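Local coordinates for BauA (Acinetobacter baumannii, PDB 6HCP), which imports iron across the outer membrane as the TonB-dependent receptor for ferric preacinetobactin, with a plug domain seated inside a transmembrane beta-barrel, at residues Asp434-Thr439 / Leu470-Thr475; Leu58-Asn63 / Gly516-Leu521; Gly359-Gln364 / Asp427-Ala432; Thr464-Ala469 / Ala482-Gly487. All blocks are in the same frame, centred on the assembly; numbering follows the deposited sequence.

Contact 1 of 4, residues Asp434-Thr439 / Leu470-Thr475; sequences DKVQLT and LLIKAT
Val436-Leu438 pair antiparallel with Leu470-Ile472 in the beta hairpin of strands 436-451 and 461-473, neighbouring staves of the transmembrane barrel. This is the end where short turns join the strands, which in TonB-dependent receptors faces the periplasm. Gln437 and Leu471 form the hydrogen-bonded pair, with Gln437 N to Leu471 O and Leu471 N to Gln437 O both at 2.8 Å. A third rung, Lys473 N to Lys435 O, holds the strands together beside the classic beta bulge that Lys435 and Val436 make opposite Phe431.

Val436, Leu438, Leu470 and Ile472 share one face. With chi1 at 177°, Leu470 swings CG away from its own N, and CD1 crosses the strand gap to within 3.9 Å of Val436 CG1; a detergent molecule also touches this leucine. The other face carries Gln437 and Leu471. Gln437 NE2 reaches back to Asp434 O at 2.9 Å, and the bond lies in both the carbonyl plane and the amide plane. Lys473 passes close by, CD 3.5 Å from Asp434 O, before two bends along its chain (chi3 and chi4 both 78°) take NZ to a salt bridge with Asp59 of the plug.

The detergent-facing side is wholly aliphatic here; the plug side mixes Leu471 with polar groups, where the bond to Asp434 O fixes the rotation of the Gln437 amide and the lysine charge is paired.

Contact 2 of 4, residues Leu58-Asn63 / Gly516-Leu521; sequences LDTPFN and GLKVDL. With EDO (1,2-ethanediol), chain B.
Leu58 and Lys518 run past each other in opposite directions, the leucine's CD2 lying 3.9 Å from Lys518 CB, near the root of the lysine. The other branch of Leu58, CD1, meets Asp520 CB at the same separation, but there the two side chains cross at about a right angle. Leu58 thus rests on two residues that alternate along strand 508-520 and turn their side chains to the same side.

Lys518 sets off with CG anti to its carbonyl carbon (chi1 -58°) and is fully extended from there to its end, a straight reach that carries NZ to the bend of segment 58-63. NZ gives a hydrogen bond to Phe62 O at 2.8 Å, almost straight on to the carbonyl, and another to Thr60 O at 2.9 Å, where it sits 21° off the carbonyl plane. This is the meeting of plug and barrel: segment 58-63 is the loop leading into plug strand 64-68, and strand 508-520 is part of the barrel wall. Pro61 centres an inverse gamma turn, closed by a weak bond from Phe62 N to Thr60 O, and the turn brings the two carbonyls within range of one ammonium group. Phe57 O is a third acceptor for NZ, so the buried nitrogen is gripped by three backbone oxygens, whose dipoles would be expected to stabilise its positive charge.

From CB, Asp520 turns its carboxylate away from Leu58. Its OD2 accepts a hydrogen bond from O1 of a 1,2-ethanediol, probably a crystallisation additive, at 2.8 Å, while OD1 is bound by Tyr38 OH and Gly522 N.

Contact 3 of 4, residues Gly359-Gln364 / Asp427-Ala432; sequences GSVKHQ and DTLSFA
His363 and Asp427 make the polar link between side chains here: ND1 donates to Asp427 OD2 at 2.7 Å, in the ring plane and to the syn lone pair. The ring and carboxylate are nearly coplanar, 23° apart. Leu429 approaches the same ring obliquely, its CD2 3.6 Å from His363 CE1. Further along, Val361 packs side by side with Phe431, placing CG1 over the centre of one face of the phenyl ring and CG2 3.7 Å from Phe431 CD2.

The backbones hold these groups in register. Lys362 pairs with Ser430 and Gln364 with Thr428, each through two hydrogen bonds; the shorter of each set, Ser430 N to Lys362 O and Thr428 N to Gln364 O, are 2.8 Å long. Water adds to both ends, one joining Ser360 OG to Ala432 N, another Gln364 O to Thr428 OG1. His363 NE2 is bonded to Thr358 OG1 and the imidazole stacks with Phe356, which fixes the ring's orientation.

Strands 361-381 and 412-431 are antiparallel neighbours in the barrel wall, flanked by strand 331-358 beyond the histidine and strand 436-451 beyond Thr428, whose OG1 is hydrogen-bonded to Thr439 OG1.

Contact 4 of 4, residues Thr464-Ala469 / Ala482-Gly487; sequences TTPGVA and ANYIEG. With C8E ((hydroxyethyloxy)tri(ethyloxy)octane), chain C; C8E ((hydroxyethyloxy)tri(ethyloxy)octane), chain D.
Glu486 reaches across to Thr465, starting with CB 3.2 Å from Thr465 OG1. CG, 3.7 Å from the same oxygen and anti to the carbonyl carbon (chi1 -57°), starts an extended chain that slides past the threonine in the opposite direction, and CD comes 3.7 Å from Pro466 CD. At the tip, OE1 accepts from Thr465 OG1 at 2.7 Å, met on its anti side and 32° out of the carboxylate plane, and lies against the proline ring. OE2 accepts a hydrogen bond from Tyr484 OH at 2.6 Å on its anti lone pair, at the tyrosine ring's edge and in its plane, so two hydroxyls pin the carboxylate. One water donates to Thr465 OG1 and Pro466 O and accepts from Glu486 N, linking the two strands.

These strands, 461-473 and 478-489, form an antiparallel hairpin in the barrel wall. Between 464-469 and 482-487, Val468 and Tyr484 form the hydrogen-bonded pair, Val468 N to Tyr484 O and Tyr484 N to Val468 O both 2.9 Å, and Val468 CG1 packs on Tyr484 CB. Detergent coats this side: the chain D molecule lays its C2 over one face of the Tyr484 ring and its C7 3.6 Å from Pro466 CB. On the other side Ala469 and Asn483 turn inward to the plug, where Asn483 ND2 is bonded to Pro61 O while OD1 pairs with Gln512 NE2.

From the N terminus, the plug loop 58-63 opens contact 2, which closes only at 516-521 after more than 450 residues, and the other three contacts all fall within that span. Contact 3 comes first, joining 359-364 to 427-432, and is complete before contact 1 begins. Contacts 1 and 4 cross: 464-469 starts contact 4 before 470-475 completes contact 1, both on strand 461-473, and 482-487 then closes the second hairpin. Contacts 1, 3 and 4 stitch neighbouring barrel strands, whereas contact 2 ties the plug to the wall. The plug loop also packs against contact 1, Leu58 on Leu471, and contact 4, Phe62 on Ile485.

Contact 1 of 4, residues Asp434-Thr439 / Leu470-Thr475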
# COMPACT_ATOMS: atom_id res chain seq x y z
N ASP A 434 -52.17 7.56 20.23
CA ASP A 434 -50.75 7.88 20.20
C ASP A 434 -50.21 7.90 18.77
O ASP A 434 -49.00 8.06 18.57
CB ASP A 434 -49.96 6.93 21.10
CG ASP A 434 -50.27 7.12 22.58
OD1 ASP A 434 -50.99 8.09 22.91
OD2 ASP A 434 -49.86 6.25 23.37
N LYS A 435 -51.10 7.99 17.77
CA LYS A 435 -50.67 8.00 16.38
C LYS A 435 -50.33 9.43 15.90
O LYS A 435 -49.79 9.59 14.82
CB LYS A 435 -51.73 7.36 15.47
CG LYS A 435 -51.82 5.85 15.61
CD LYS A 435 -52.65 5.19 14.53
CE LYS A 435 -54.13 5.48 14.65
NZ LYS A 435 -54.95 4.35 14.16
N VAL A 436 -50.83 10.44 16.62
CA VAL A 436 -50.55 11.83 16.28
C VAL A 436 -50.03 12.53 17.53
O VAL A 436 -50.66 12.46 18.59
CB VAL A 436 -51.79 12.55 15.71
CG1 VAL A 436 -51.47 13.99 15.33
CG2 VAL A 436 -52.37 11.81 14.51
N GLN A 437 -48.81 13.06 17.45
CA GLN A 437 -48.11 13.59 18.62
C GLN A 437 -47.62 15.01 18.32
O GLN A 437 -46.87 15.22 17.36
CB GLN A 437 -46.94 12.69 19.00
CG GLN A 437 -47.38 11.30 19.42
CD GLN A 437 -46.22 10.36 19.65
OE1 GLN A 437 -45.15 10.77 20.12
NE2 GLN A 437 -46.45 9.09 19.38
N LEU A 438 -48.21 15.99 19.02
CA LEU A 438 -47.91 17.42 18.82
C LEU A 438 -47.14 17.93 20.03
O LEU A 438 -47.64 17.84 21.16
CB LEU A 438 -49.20 18.21 18.65
CG LEU A 438 -49.05 19.73 18.64
CD1 LEU A 438 -48.32 20.18 17.39
CD2 LEU A 438 -50.41 20.40 18.72
N THR A 439 -45.92 18.43 19.79
CA THR A 439 -45.10 18.99 20.86
C THR A 439 -45.05 20.52 20.67
O THR A 439 -44.86 20.99 19.56
CB THR A 439 -43.70 18.37 20.87
OG1 THR A 439 -43.78 16.97 21.12
CG2 THR A 439 -42.79 18.98 21.92
N LEU A 470 -44.62 18.06 15.01
CA LEU A 470 -45.76 17.19 14.79
C LEU A 470 -45.24 15.87 14.23
O LEU A 470 -44.46 15.86 13.26
CB LEU A 470 -46.72 17.86 13.81
CG LEU A 470 -47.94 17.05 13.40
CD1 LEU A 470 -48.77 16.70 14.63
CD2 LEU A 470 -48.76 17.81 12.37
N LEU A 471 -45.68 14.77 14.84
CA LEU A 471 -45.35 13.45 14.36
C LEU A 471 -46.63 12.63 14.15
O LEU A 471 -47.48 12.59 15.03
CB LEU A 471 -44.42 12.77 15.36
CG LEU A 471 -43.93 11.42 14.87
CD1 LEU A 471 -42.44 11.27 15.05
CD2 LEU A 471 -44.70 10.29 15.53
N ILE A 472 -46.75 12.02 12.97
CA ILE A 472 -47.85 11.13 12.63
C ILE A 472 -47.29 9.73 12.34
O ILE A 472 -46.44 9.55 11.46
CB ILE A 472 -48.64 11.68 11.44
CG1 ILE A 472 -49.25 13.06 11.74
CG2 ILE A 472 -49.71 10.66 11.02
CD1 ILE A 472 -49.75 13.78 10.51
N LYS A 473 -47.75 8.76 13.12
CA LYS A 473 -47.45 7.36 12.88
C LYS A 473 -48.43 6.82 11.84
O LYS A 473 -49.53 6.44 12.18
CB LYS A 473 -47.52 6.58 14.20
CG LYS A 473 -46.55 7.04 15.27
CD LYS A 473 -46.70 6.37 16.61
CE LYS A 473 -46.09 4.99 16.66
NZ LYS A 473 -44.62 5.04 16.80
N ALA A 474 -48.04 6.89 10.57
CA ALA A 474 -48.87 6.45 9.46
C ALA A 474 -49.15 4.95 9.59
O ALA A 474 -50.26 4.51 9.34
CB ALA A 474 -48.23 6.79 8.15
N THR A 475 -48.13 4.19 10.03
CA THR A 475 -48.28 2.80 10.46
C THR A 475 -47.38 2.59 11.67
O THR A 475 -46.71 3.51 12.11
CB THR A 475 -47.90 1.83 9.33
OG1 THR A 475 -46.48 1.89 9.16
CG2 THR A 475 -48.59 2.13 8.02

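Contact 2 of 4, residues Leu58-Asn63 / Gly516-Leu521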
# COMPACT_ATOMS: atom_id res chain seq x y z
N LEU A 58 -39.03 6.18 16.00
CA LEU A 58 -40.25 6.47 15.24
C LEU A 58 -41.17 7.47 15.96
O LEU A 58 -42.18 7.91 15.39
CB LEU A 58 -41.04 5.18 15.00
CG LEU A 58 -40.43 4.23 13.98
CD1 LEU A 58 -41.27 2.96 13.91
CD2 LEU A 58 -40.34 4.90 12.62
N ASP A 59 -40.84 7.81 17.20
CA ASP A 59 -41.64 8.77 17.98
C ASP A 59 -40.95 10.15 18.04
O ASP A 59 -41.37 11.01 18.80
CB ASP A 59 -41.85 8.28 19.40
CG ASP A 59 -42.70 7.03 19.50
OD1 ASP A 59 -43.53 6.82 18.61
OD2 ASP A 59 -42.47 6.25 20.45
N THR A 60 -39.81 10.30 17.35
CA THR A 60 -38.99 11.51 17.50
C THR A 60 -39.11 12.36 16.24
O THR A 60 -38.68 11.94 15.16
CB THR A 60 -37.53 11.15 17.74
OG1 THR A 60 -37.42 10.37 18.94
CG2 THR A 60 -36.64 12.37 17.88
N PRO A 61 -39.71 13.57 16.33
CA PRO A 61 -39.89 14.43 15.16
C PRO A 61 -38.66 15.31 14.90
O PRO A 61 -38.77 16.50 14.60
CB PRO A 61 -41.10 15.28 15.55
CG PRO A 61 -40.92 15.45 17.04
CD PRO A 61 -40.29 14.16 17.54
N PHE A 62 -37.50 14.65 14.93
CA PHE A 62 -36.19 15.22 14.65
C PHE A 62 -35.35 14.11 14.04
O PHE A 62 -35.68 12.93 14.22
CB PHE A 62 -35.52 15.71 15.94
CG PHE A 62 -36.25 16.81 16.66
CD1 PHE A 62 -36.13 18.12 16.25
CD2 PHE A 62 -37.11 16.52 17.71
CE1 PHE A 62 -36.90 19.11 16.85
CE2 PHE A 62 -37.85 17.51 18.32
CZ PHE A 62 -37.74 18.80 17.89
N ASN A 63 -34.32 14.49 13.28
CA ASN A 63 -33.38 13.54 12.71
C ASN A 63 -32.29 13.25 13.75
O ASN A 63 -31.48 14.12 14.10
CB ASN A 63 -32.85 14.08 11.37
CG ASN A 63 -32.05 13.06 10.58
OD1 ASN A 63 -31.45 12.17 11.16
ND2 ASN A 63 -32.08 13.17 9.27
N GLY A 516 -39.93 15.41 7.46
CA GLY A 516 -39.21 14.15 7.37
C GLY A 516 -40.12 12.93 7.32
O GLY A 516 -41.30 12.98 7.71
N LEU A 517 -39.48 11.80 7.02
CA LEU A 517 -40.11 10.48 6.94
C LEU A 517 -39.13 9.47 7.52
O LEU A 517 -37.92 9.56 7.25
CB LEU A 517 -40.40 10.19 5.46
CG LEU A 517 -40.82 8.77 5.13
CD1 LEU A 517 -42.25 8.51 5.59
CD2 LEU A 517 -40.70 8.51 3.63
N LYS A 518 -39.62 8.62 8.42
CA LYS A 518 -38.84 7.54 8.99
C LYS A 518 -39.57 6.21 8.74
O LYS A 518 -40.79 6.15 8.86
CB LYS A 518 -38.63 7.73 10.49
CG LYS A 518 -37.94 9.03 10.89
CD LYS A 518 -37.57 9.05 12.34
CE LYS A 518 -36.85 10.31 12.77
NZ LYS A 518 -36.52 10.24 14.20
N VAL A 519 -38.81 5.19 8.34
CA VAL A 519 -39.33 3.84 8.09
C VAL A 519 -38.43 2.84 8.81
O VAL A 519 -37.21 2.77 8.56
CB VAL A 519 -39.37 3.55 6.58
CG1 VAL A 519 -39.94 2.16 6.31
CG2 VAL A 519 -40.14 4.61 5.83
N ASP A 520 -39.02 2.07 9.73
CA ASP A 520 -38.35 0.96 10.40
C ASP A 520 -38.89 -0.34 9.80
O ASP A 520 -40.05 -0.67 10.02
CB ASP A 520 -38.55 1.00 11.91
CG ASP A 520 -37.92 -0.18 12.64
OD1 ASP A 520 -37.22 -0.97 11.98
OD2 ASP A 520 -38.06 -0.24 13.87
N LEU A 521 -38.12 -0.97 8.92
CA LEU A 521 -38.55 -2.20 8.24
C LEU A 521 -38.46 -3.40 9.18
O LEU A 521 -38.96 -4.46 8.85
CB LEU A 521 -37.71 -2.41 6.98
CG LEU A 521 -37.81 -1.30 5.93
CD1 LEU A 521 -36.79 -1.48 4.83
CD2 LEU A 521 -39.22 -1.20 5.36
C1 EDO B . -36.87 0.76 16.77
O1 EDO B . -37.40 1.67 15.80
C2 EDO B . -38.01 0.12 17.56
O2 EDO B . -37.55 -0.29 18.85

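Contact 3 of 4, residues Gly359-Gln364 / Asp427-Ala432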
# COMPACT_ATOMS: atom_id res chain seq x y z
N GLY A 359 -59.78 14.08 28.02
CA GLY A 359 -60.54 13.17 27.17
C GLY A 359 -59.64 12.08 26.62
O GLY A 359 -58.88 11.48 27.36
N SER A 360 -59.62 11.94 25.29
CA SER A 360 -58.83 10.91 24.62
C SER A 360 -57.42 11.40 24.25
O SER A 360 -56.71 10.73 23.47
CB SER A 360 -59.55 10.46 23.38
OG SER A 360 -59.57 11.49 22.40
N VAL A 361 -57.01 12.56 24.78
CA VAL A 361 -55.70 13.16 24.47
C VAL A 361 -54.78 13.03 25.69
O VAL A 361 -55.15 13.42 26.78
CB VAL A 361 -55.84 14.63 24.04
CG1 VAL A 361 -54.48 15.26 23.73
CG2 VAL A 361 -56.78 14.76 22.86
N LYS A 362 -53.63 12.39 25.51
CA LYS A 362 -52.66 12.21 26.55
C LYS A 362 -51.62 13.34 26.49
O LYS A 362 -51.16 13.71 25.41
CB LYS A 362 -51.96 10.85 26.40
CG LYS A 362 -52.85 9.64 26.62
CD LYS A 362 -52.11 8.33 26.47
CE LYS A 362 -53.01 7.12 26.60
NZ LYS A 362 -52.55 6.00 25.75
N HIS A 363 -51.22 13.82 27.66
CA HIS A 363 -50.27 14.92 27.81
C HIS A 363 -49.05 14.42 28.58
O HIS A 363 -49.17 13.79 29.64
CB HIS A 363 -50.91 16.12 28.53
CG HIS A 363 -52.03 16.77 27.79
ND1 HIS A 363 -51.91 18.06 27.29
CD2 HIS A 363 -53.30 16.37 27.53
CE1 HIS A 363 -53.05 18.41 26.73
NE2 HIS A 363 -53.90 17.36 26.78
N GLN A 364 -47.87 14.72 28.03
CA GLN A 364 -46.60 14.51 28.72
C GLN A 364 -45.82 15.82 28.65
O GLN A 364 -45.59 16.31 27.55
CB GLN A 364 -45.78 13.44 27.99
CG GLN A 364 -45.17 12.36 28.86
CD GLN A 364 -44.71 11.24 27.96
OE1 GLN A 364 -45.45 10.30 27.68
NE2 GLN A 364 -43.62 11.50 27.25
N ASP A 427 -45.11 20.65 26.24
CA ASP A 427 -46.13 19.62 26.35
C ASP A 427 -46.19 18.87 25.03
O ASP A 427 -46.18 19.49 23.96
CB ASP A 427 -47.50 20.23 26.66
CG ASP A 427 -48.61 19.22 26.98
OD1 ASP A 427 -48.28 18.07 27.37
OD2 ASP A 427 -49.80 19.64 26.94
N THR A 428 -46.26 17.53 25.13
CA THR A 428 -46.53 16.69 23.99
C THR A 428 -47.94 16.11 24.16
O THR A 428 -48.20 15.41 25.13
CB THR A 428 -45.49 15.56 23.83
OG1 THR A 428 -44.18 16.10 23.65
CG2 THR A 428 -45.81 14.67 22.65
N LEU A 429 -48.83 16.47 23.24
CA LEU A 429 -50.19 16.01 23.18
C LEU A 429 -50.25 14.83 22.21
O LEU A 429 -49.93 15.02 21.03
CB LEU A 429 -51.09 17.15 22.70
CG LEU A 429 -51.21 18.36 23.62
CD1 LEU A 429 -49.99 19.27 23.50
CD2 LEU A 429 -52.45 19.15 23.26
N SER A 430 -50.75 13.68 22.69
CA SER A 430 -50.89 12.45 21.85
C SER A 430 -52.37 12.12 21.64
O SER A 430 -53.08 11.93 22.62
CB SER A 430 -50.18 11.29 22.48
OG SER A 430 -48.82 11.58 22.70
N PHE A 431 -52.80 12.20 20.37
CA PHE A 431 -54.16 11.97 19.89
C PHE A 431 -54.23 10.59 19.22
O PHE A 431 -53.22 10.09 18.70
CB PHE A 431 -54.55 13.00 18.81
CG PHE A 431 -54.41 14.45 19.19
CD1 PHE A 431 -53.17 15.07 19.21
CD2 PHE A 431 -55.54 15.22 19.44
CE1 PHE A 431 -53.07 16.44 19.41
CE2 PHE A 431 -55.43 16.58 19.72
CZ PHE A 431 -54.19 17.18 19.72
N ALA A 432 -55.44 10.03 19.17
CA ALA A 432 -55.79 8.90 18.28
C ALA A 432 -54.92 7.68 18.60
O ALA A 432 -54.18 7.20 17.73
CB ALA A 432 -55.63 9.32 16.84
O HOH W 1 -57.60 11.63 20.22
O HOH W 2 -43.19 16.69 26.26

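Contact 4 of 4, residues Thr464-Ala469 / Ala482-Gly487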
# COMPACT_ATOMS: atom_id res chain seq x y z
N THR A 464 -36.76 34.97 23.88
CA THR A 464 -37.75 33.92 24.07
C THR A 464 -37.89 33.14 22.77
O THR A 464 -38.03 33.76 21.71
CB THR A 464 -39.11 34.49 24.49
OG1 THR A 464 -38.91 35.33 25.63
CG2 THR A 464 -40.10 33.42 24.84
N THR A 465 -37.75 31.81 22.87
CA THR A 465 -37.67 30.94 21.72
C THR A 465 -38.78 29.90 21.79
O THR A 465 -38.86 29.12 22.73
CB THR A 465 -36.26 30.32 21.61
OG1 THR A 465 -36.22 29.64 20.37
CG2 THR A 465 -35.89 29.40 22.75
N PRO A 466 -39.61 29.78 20.75
CA PRO A 466 -40.62 28.73 20.70
C PRO A 466 -40.13 27.50 19.93
O PRO A 466 -39.17 27.60 19.17
CB PRO A 466 -41.76 29.41 19.94
CG PRO A 466 -41.02 30.29 18.94
CD PRO A 466 -39.75 30.73 19.64
N GLY A 467 -40.87 26.39 20.06
CA GLY A 467 -40.69 25.24 19.20
C GLY A 467 -42.01 24.50 19.05
O GLY A 467 -42.86 24.54 19.97
N VAL A 468 -42.22 23.92 17.87
CA VAL A 468 -43.38 23.09 17.64
C VAL A 468 -42.97 21.93 16.73
O VAL A 468 -42.15 22.08 15.83
CB VAL A 468 -44.54 23.89 17.04
CG1 VAL A 468 -44.14 24.62 15.77
CG2 VAL A 468 -45.76 23.02 16.77
N ALA A 469 -43.47 20.74 17.04
CA ALA A 469 -43.18 19.58 16.24
C ALA A 469 -44.43 18.69 16.17
O ALA A 469 -45.18 18.58 17.13
CB ALA A 469 -42.02 18.82 16.84
N ALA A 482 -42.74 16.92 11.16
CA ALA A 482 -42.34 18.28 10.81
C ALA A 482 -41.97 19.02 12.10
O ALA A 482 -42.46 18.67 13.19
CB ALA A 482 -43.45 18.97 10.08
N ASN A 483 -41.08 20.00 11.98
CA ASN A 483 -40.78 20.82 13.14
C ASN A 483 -40.45 22.25 12.70
O ASN A 483 -40.08 22.52 11.57
CB ASN A 483 -39.71 20.19 14.04
CG ASN A 483 -38.32 20.19 13.43
OD1 ASN A 483 -37.81 21.25 13.04
ND2 ASN A 483 -37.73 19.01 13.30
N TYR A 484 -40.64 23.15 13.65
CA TYR A 484 -40.05 24.47 13.64
C TYR A 484 -39.36 24.65 14.98
O TYR A 484 -39.98 24.40 16.02
CB TYR A 484 -41.09 25.58 13.46
CG TYR A 484 -40.52 26.97 13.64
CD1 TYR A 484 -39.98 27.66 12.57
CD2 TYR A 484 -40.38 27.53 14.90
CE1 TYR A 484 -39.40 28.90 12.73
CE2 TYR A 484 -39.73 28.74 15.09
CZ TYR A 484 -39.27 29.45 14.00
OH TYR A 484 -38.63 30.65 14.17
N ILE A 485 -38.08 25.00 14.94
CA ILE A 485 -37.32 25.19 16.17
C ILE A 485 -36.16 26.15 15.87
O ILE A 485 -35.77 26.36 14.73
CB ILE A 485 -36.87 23.82 16.71
CG1 ILE A 485 -36.33 23.90 18.14
CG2 ILE A 485 -35.88 23.16 15.77
CD1 ILE A 485 -36.25 22.55 18.83
N GLU A 486 -35.65 26.77 16.92
CA GLU A 486 -34.64 27.80 16.78
C GLU A 486 -33.35 27.36 17.48
O GLU A 486 -33.36 26.45 18.28
CB GLU A 486 -35.16 29.12 17.36
CG GLU A 486 -36.45 29.57 16.70
CD GLU A 486 -37.01 30.90 17.21
OE1 GLU A 486 -36.61 31.34 18.31
OE2 GLU A 486 -37.83 31.51 16.47
N GLY A 487 -32.27 28.05 17.14
CA GLY A 487 -31.04 28.03 17.90
C GLY A 487 -30.64 29.44 18.28
O GLY A 487 -31.01 30.42 17.60
C1 C8E C . -32.52 21.42 -1.95
C2 C8E C . -33.09 21.51 -0.55
C3 C8E C . -34.62 21.47 -0.53
C4 C8E C . -35.20 22.04 0.76
C5 C8E C . -36.23 23.12 0.45
C6 C8E C . -36.85 23.68 1.72
C7 C8E C . -37.23 22.57 2.70
C8 C8E C . -38.17 23.10 3.78
O9 C8E C . -38.74 22.00 4.48
C10 C8E C . -39.53 22.42 5.60
C11 C8E C . -41.03 22.40 5.28
O12 C8E C . -41.82 22.71 6.44
C13 C8E C . -43.17 22.24 6.40
C14 C8E C . -43.73 22.17 7.81
O15 C8E C . -42.87 22.85 8.74
C16 C8E C . -43.52 23.97 9.36
C17 C8E C . -43.48 23.89 10.88
O18 C8E C . -44.26 22.79 11.37
C19 C8E C . -45.58 23.18 11.77
C20 C8E C . -46.22 22.07 12.57
O21 C8E C . -45.13 21.27 13.06
C1 C8E D . -42.89 31.90 13.87
C2 C8E D . -43.17 30.46 14.25
C3 C8E D . -43.53 30.39 15.72
C4 C8E D . -43.83 28.96 16.18
C5 C8E D . -45.00 28.97 17.16
C6 C8E D . -44.86 27.99 18.29
C7 C8E D . -45.29 28.64 19.58
C8 C8E D . -45.55 27.59 20.60
O9 C8E D . -45.65 28.23 21.86
C10 C8E D . -46.72 27.78 22.66
C11 C8E D . -46.41 28.00 24.13
O12 C8E D . -46.63 26.78 24.85
C13 C8E D . -47.52 26.86 25.96
C14 C8E D . -47.05 25.89 27.04
O15 C8E D . -46.83 24.59 26.49
O HOH W 3 -36.58 26.92 19.80